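Local structure of glucanase (Clostridium thermocellum, 5GXX) at residues N356-G368 against Y398-V410. The protein probably hydrolyses beta-1,4-glucosidic bonds within cellulose chains, as a family 9 endoglucanase associated with the cellulosome. The protein carries 1 engineered substitution. Residues are numbered along the deposited sequence; the frame is centred on the assembly and turned at random.
Sequences NPPQRPHHRTAHG and YEDNIEDYVKNEV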
loop_
_atom_site.group_PDB
_atom_site.type_symbol
_atom_site.label_atom_id
_atom_site.label_comp_id
_atom_site.label_asym_id
_atom_site.label_seq_id
_atom_site.Cartn_x
_atom_site.Cartn_y
_atom_site.Cartn_z
ATOM N N ASN A 356 -18.815 -40.273 10.529
ATOM C CA ASN A 356 -18.880 -38.811 10.541
ATOM C C ASN A 356 -17.851 -38.137 11.465
ATOM O O ASN A 356 -18.215 -37.304 12.295
ATOM C CB ASN A 356 -20.296 -38.337 10.896
ATOM C CG ASN A 356 -20.505 -36.853 10.639
ATOM O OD1 ASN A 356 -19.786 -36.242 9.856
ATOM N ND2 ASN A 356 -21.512 -36.272 11.294
ATOM N N PRO A 357 -16.558 -38.460 11.313
ATOM C CA PRO A 357 -15.534 -37.822 12.150
ATOM C C PRO A 357 -15.390 -36.327 11.864
ATOM O O PRO A 357 -15.839 -35.872 10.812
ATOM C CB PRO A 357 -14.249 -38.575 11.775
ATOM C CG PRO A 357 -14.520 -39.062 10.382
ATOM C CD PRO A 357 -15.965 -39.449 10.389
ATOM N N PRO A 358 -14.804 -35.546 12.789
ATOM C CA PRO A 358 -14.466 -34.161 12.465
ATOM C C PRO A 358 -13.523 -34.131 11.264
ATOM O O PRO A 358 -12.625 -34.980 11.150
ATOM C CB PRO A 358 -13.743 -33.670 13.741
ATOM C CG PRO A 358 -14.205 -34.623 14.813
ATOM C CD PRO A 358 -14.235 -35.930 14.092
ATOM N N GLN A 359 -13.732 -33.150 10.389
ATOM C CA GLN A 359 -12.823 -32.949 9.269
ATOM C C GLN A 359 -12.103 -31.614 9.282
ATOM O O GLN A 359 -11.257 -31.383 8.416
ATOM C CB GLN A 359 -13.565 -33.122 7.945
ATOM C CG GLN A 359 -14.063 -34.551 7.738
ATOM C CD GLN A 359 -14.812 -34.725 6.423
ATOM O OE1 GLN A 359 -16.031 -34.894 6.426
ATOM N NE2 GLN A 359 -14.091 -34.660 5.307
ATOM N N ARG A 360 -12.429 -30.752 10.241
ATOM C CA ARG A 360 -11.800 -29.429 10.324
ATOM C C ARG A 360 -11.134 -29.175 11.669
ATOM O O ARG A 360 -11.373 -28.138 12.305
ATOM C CB ARG A 360 -12.819 -28.327 10.004
ATOM C CG ARG A 360 -13.339 -28.327 8.571
ATOM C CD ARG A 360 -12.306 -27.887 7.528
ATOM N NE ARG A 360 -12.256 -26.427 7.455
ATOM C CZ ARG A 360 -11.377 -25.716 6.759
ATOM N NH1 ARG A 360 -10.389 -26.306 6.091
ATOM N NH2 ARG A 360 -11.483 -24.393 6.761
ATOM N N PRO A 361 -10.273 -30.112 12.103
ATOM C CA PRO A 361 -9.565 -29.857 13.359
ATOM C C PRO A 361 -8.757 -28.563 13.288
ATOM O O PRO A 361 -8.294 -28.173 12.200
ATOM C CB PRO A 361 -8.648 -31.073 13.506
ATOM C CG PRO A 361 -8.426 -31.545 12.085
ATOM C CD PRO A 361 -9.733 -31.275 11.372
ATOM N N HIS A 362 -8.590 -27.910 14.439
ATOM C CA HIS A 362 -7.846 -26.649 14.533
ATOM C C HIS A 362 -6.354 -26.960 14.489
ATOM O O HIS A 362 -5.655 -26.939 15.502
ATOM C CB HIS A 362 -8.256 -25.913 15.823
ATOM C CG HIS A 362 -7.830 -24.477 15.875
ATOM N ND1 HIS A 362 -8.517 -23.457 15.247
ATOM C CD2 HIS A 362 -6.782 -23.895 16.503
ATOM C CE1 HIS A 362 -7.914 -22.308 15.501
ATOM N NE2 HIS A 362 -6.855 -22.548 16.250
ATOM N N HIS A 363 -5.862 -27.295 13.301
ATOM C CA HIS A 363 -4.506 -27.832 13.166
ATOM C C HIS A 363 -3.914 -27.288 11.871
ATOM O O HIS A 363 -4.405 -27.562 10.766
ATOM C CB HIS A 363 -4.532 -29.371 13.168
ATOM C CG HIS A 363 -3.182 -29.999 13.293
ATOM N ND1 HIS A 363 -2.289 -30.053 12.238
ATOM C CD2 HIS A 363 -2.574 -30.608 14.336
ATOM C CE1 HIS A 363 -1.185 -30.659 12.637
ATOM N NE2 HIS A 363 -1.338 -31.014 13.901
ATOM N N ARG A 364 -2.866 -26.484 12.021
ATOM C CA ARG A 364 -2.299 -25.729 10.902
ATOM C C ARG A 364 -1.727 -26.595 9.784
ATOM O O ARG A 364 -2.025 -26.399 8.603
ATOM C CB ARG A 364 -1.191 -24.825 11.448
ATOM C CG ARG A 364 -1.741 -23.568 12.111
ATOM C CD ARG A 364 -0.696 -22.971 13.032
ATOM N NE ARG A 364 -1.132 -21.793 13.790
ATOM C CZ ARG A 364 -1.803 -21.850 14.936
ATOM N NH1 ARG A 364 -2.145 -23.017 15.471
ATOM N NH2 ARG A 364 -2.172 -20.726 15.550
ATOM N N THR A 365 -0.914 -27.567 10.176
ATOM C CA THR A 365 -0.199 -28.331 9.169
ATOM C C THR A 365 -1.110 -29.349 8.505
ATOM O O THR A 365 -0.958 -29.594 7.303
ATOM C CB THR A 365 1.089 -28.937 9.744
ATOM O OG1 THR A 365 1.925 -27.868 10.210
ATOM C CG2 THR A 365 1.881 -29.695 8.676
ATOM N N ALA A 366 -2.109 -29.854 9.229
ATOM C CA ALA A 366 -3.072 -30.748 8.575
ATOM C C ALA A 366 -3.964 -29.999 7.591
ATOM O O ALA A 366 -4.432 -30.560 6.596
ATOM C CB ALA A 366 -3.927 -31.476 9.602
ATOM N N HIS A 367 -4.209 -28.721 7.867
ATOM C CA HIS A 367 -5.016 -27.863 7.014
ATOM C C HIS A 367 -4.338 -27.623 5.664
ATOM O O HIS A 367 -4.953 -27.858 4.619
ATOM C CB HIS A 367 -5.301 -26.556 7.755
ATOM C CG HIS A 367 -6.086 -25.557 6.964
ATOM N ND1 HIS A 367 -5.911 -24.196 7.115
ATOM C CD2 HIS A 367 -7.038 -25.712 6.013
ATOM C CE1 HIS A 367 -6.729 -23.558 6.295
ATOM N NE2 HIS A 367 -7.424 -24.456 5.616
ATOM N N GLY A 368 -3.103 -27.133 5.714
ATOM C CA GLY A 368 -2.336 -26.903 4.498
ATOM C C GLY A 368 -2.691 -25.623 3.762
ATOM O O GLY A 368 -2.895 -25.649 2.552
ATOM N N TYR A 398 -22.292 -29.382 19.084
ATOM C CA TYR A 398 -21.023 -29.384 18.378
ATOM C C TYR A 398 -21.251 -29.093 16.900
ATOM O O TYR A 398 -22.236 -29.559 16.310
ATOM C CB TYR A 398 -20.324 -30.744 18.587
ATOM C CG TYR A 398 -19.099 -30.961 17.729
ATOM C CD1 TYR A 398 -17.852 -30.525 18.148
ATOM C CD2 TYR A 398 -19.211 -31.530 16.462
ATOM C CE1 TYR A 398 -16.715 -30.706 17.344
ATOM C CE2 TYR A 398 -18.108 -31.689 15.648
ATOM C CZ TYR A 398 -16.864 -31.279 16.093
ATOM O OH TYR A 398 -15.762 -31.461 15.284
ATOM N N GLU A 399 -20.316 -28.328 16.337
ATOM C CA GLU A 399 -20.202 -28.192 14.880
ATOM C C GLU A 399 -18.727 -28.247 14.525
ATOM O O GLU A 399 -17.878 -27.660 15.211
ATOM C CB GLU A 399 -20.801 -26.870 14.387
ATOM C CG GLU A 399 -22.304 -26.698 14.576
ATOM C CD GLU A 399 -23.167 -27.612 13.715
ATOM O OE1 GLU A 399 -22.676 -28.174 12.710
ATOM O OE2 GLU A 399 -24.365 -27.753 14.044
ATOM N N ASP A 400 -18.455 -28.950 13.428
ATOM C CA ASP A 400 -17.118 -29.147 12.895
ATOM C C ASP A 400 -16.700 -27.897 12.125
ATOM O O ASP A 400 -17.080 -27.723 10.963
ATOM C CB ASP A 400 -17.179 -30.369 11.970
ATOM C CG ASP A 400 -15.841 -30.758 11.385
ATOM O OD1 ASP A 400 -14.799 -30.362 11.950
ATOM O OD2 ASP A 400 -15.873 -31.468 10.346
ATOM N N ASN A 401 -15.948 -27.020 12.783
ATOM C CA ASN A 401 -15.649 -25.697 12.253
ATOM C C ASN A 401 -14.202 -25.386 12.639
ATOM O O ASN A 401 -13.832 -25.474 13.819
ATOM C CB ASN A 401 -16.654 -24.722 12.882
ATOM C CG ASN A 401 -16.388 -23.269 12.547
ATOM O OD1 ASN A 401 -15.465 -22.932 11.803
ATOM N ND2 ASN A 401 -17.210 -22.389 13.116
ATOM N N ILE A 402 -13.354 -25.062 11.667
ATOM C CA ILE A 402 -11.958 -24.775 11.970
ATOM C C ILE A 402 -11.802 -23.557 12.900
ATOM O O ILE A 402 -10.811 -23.414 13.614
ATOM C CB ILE A 402 -11.120 -24.580 10.675
ATOM C CG1 ILE A 402 -9.628 -24.767 10.970
ATOM C CG2 ILE A 402 -11.433 -23.225 10.002
ATOM C CD1 ILE A 402 -8.733 -24.659 9.717
ATOM N N GLU A 403 -12.803 -22.683 12.896
ATOM C CA GLU A 403 -12.748 -21.466 13.692
ATOM C C GLU A 403 -13.006 -21.726 15.177
ATOM O O GLU A 403 -12.680 -20.883 16.026
ATOM C CB GLU A 403 -13.717 -20.406 13.164
ATOM C CG GLU A 403 -13.401 -19.909 11.753
ATOM C CD GLU A 403 -12.091 -19.142 11.640
ATOM O OE1 GLU A 403 -11.547 -18.649 12.660
ATOM O OE2 GLU A 403 -11.611 -19.007 10.497
ATOM N N ASP A 404 -13.583 -22.884 15.488
ATOM C CA ASP A 404 -13.894 -23.207 16.877
ATOM C C ASP A 404 -12.650 -23.798 17.533
ATOM O O ASP A 404 -12.454 -25.016 17.538
ATOM C CB ASP A 404 -15.090 -24.153 16.994
ATOM C CG ASP A 404 -15.604 -24.258 18.419
ATOM O OD1 ASP A 404 -14.818 -23.973 19.346
ATOM O OD2 ASP A 404 -16.777 -24.634 18.610
ATOM N N TYR A 405 -11.800 -22.922 18.049
ATOM C CA TYR A 405 -10.528 -23.305 18.663
ATOM C C TYR A 405 -10.706 -23.974 20.031
ATOM O O TYR A 405 -9.722 -24.405 20.651
ATOM C CB TYR A 405 -9.569 -22.100 18.752
ATOM C CG TYR A 405 -10.154 -20.956 19.546
ATOM C CD1 TYR A 405 -10.077 -20.933 20.938
ATOM C CD2 TYR A 405 -10.830 -19.921 18.899
ATOM C CE1 TYR A 405 -10.636 -19.890 21.667
ATOM C CE2 TYR A 405 -11.392 -18.878 19.615
ATOM C CZ TYR A 405 -11.298 -18.874 20.996
ATOM O OH TYR A 405 -11.875 -17.834 21.692
ATOM N N VAL A 406 -11.946 -24.020 20.517
ATOM C CA VAL A 406 -12.262 -24.791 21.728
ATOM C C VAL A 406 -12.686 -26.223 21.343
ATOM O O VAL A 406 -11.970 -27.190 21.616
ATOM C CB VAL A 406 -13.331 -24.063 22.581
ATOM C CG1 VAL A 406 -13.688 -24.901 23.809
ATOM C CG2 VAL A 406 -12.814 -22.687 22.982
ATOM N N LYS A 407 -13.802 -26.351 20.636
ATOM C CA LYS A 407 -14.358 -27.672 20.364
ATOM C C LYS A 407 -13.499 -28.480 19.400
ATOM O O LYS A 407 -13.511 -29.709 19.455
ATOM C CB LYS A 407 -15.805 -27.591 19.879
ATOM C CG LYS A 407 -16.715 -26.923 20.902
ATOM C CD LYS A 407 -18.158 -27.107 20.560
ATOM C CE LYS A 407 -18.991 -26.423 21.634
ATOM N NZ LYS A 407 -20.448 -26.376 21.321
ATOM N N ASN A 408 -12.793 -27.791 18.513
ATOM C CA ASN A 408 -11.984 -28.495 17.514
ATOM C C ASN A 408 -10.478 -28.441 17.786
ATOM O O ASN A 408 -9.659 -28.735 16.892
ATOM C CB ASN A 408 -12.322 -28.079 16.085
ATOM C CG ASN A 408 -13.256 -29.077 15.407
ATOM O OD1 ASN A 408 -13.705 -30.053 16.009
ATOM N ND2 ASN A 408 -13.549 -28.829 14.149
ATOM N N GLU A 409 -10.113 -28.047 19.005
ATOM C CA GLU A 409 -8.735 -28.162 19.484
ATOM C C GLU A 409 -8.273 -29.618 19.439
ATOM O O GLU A 409 -9.082 -30.533 19.624
ATOM C CB GLU A 409 -8.579 -27.576 20.902
ATOM C CG GLU A 409 -7.156 -27.573 21.475
ATOM C CD GLU A 409 -6.144 -26.785 20.672
ATOM O OE1 GLU A 409 -6.091 -26.873 19.424
ATOM O OE2 GLU A 409 -5.338 -26.066 21.296
ATOM N N VAL A 410 -6.993 -29.801 19.148
ATOM C CA VAL A 410 -6.340 -31.113 19.178
ATOM C C VAL A 410 -5.001 -30.935 19.890
ATOM O O VAL A 410 -4.401 -29.860 19.809
ATOM C CB VAL A 410 -6.128 -31.696 17.743
ATOM C CG1 VAL A 410 -7.467 -32.100 17.125
ATOM C CG2 VAL A 410 -5.360 -30.706 16.858
HETATM O O HOH W 1 -17.499 -33.685 10.018
HETATM O O HOH W 2 -14.401 -24.857 8.855
HETATM O O HOH W 3 -4.368 -25.883 17.864
#
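The carboxylate of D400 takes hold of two successive backbone amides, with OD2 2.7 Å from Q359 N and OD1 2.9 Å from R360 N. With chi1 at -177°, D400 swings it away from its own backbone N and across to 359-360. OD1 meets R360 N on its syn lone pair and N408 ND2 on its anti one, while Y398 OH donates to a lone pair of N408 OD1, pinning the carboxamide at both ends. H362 is fixed by two bonds: its N donates to N408 O, and its ND1 reaches I402 O at 2.8 Å, almost in the ring plane. CB of Y405 sits over the middle of one face of this imidazole in a CH-pi contact, 3.7 Å from the centroid. I402 branches between two partners, CG2 against NH2 of R360, whose strongest polar partner is P377, and CD1 over the H367 ring, 3.9 Å from its centroid. E409 OE2 hydrogen-bonds to Tris, probably from the crystallisation liquor but perhaps marking a pocket; a water joins E409 OE1 to H362 O. In the family 9 module, the first loop runs into helix 364-367, N-capped by H363, and the second leads toward helix 412-429.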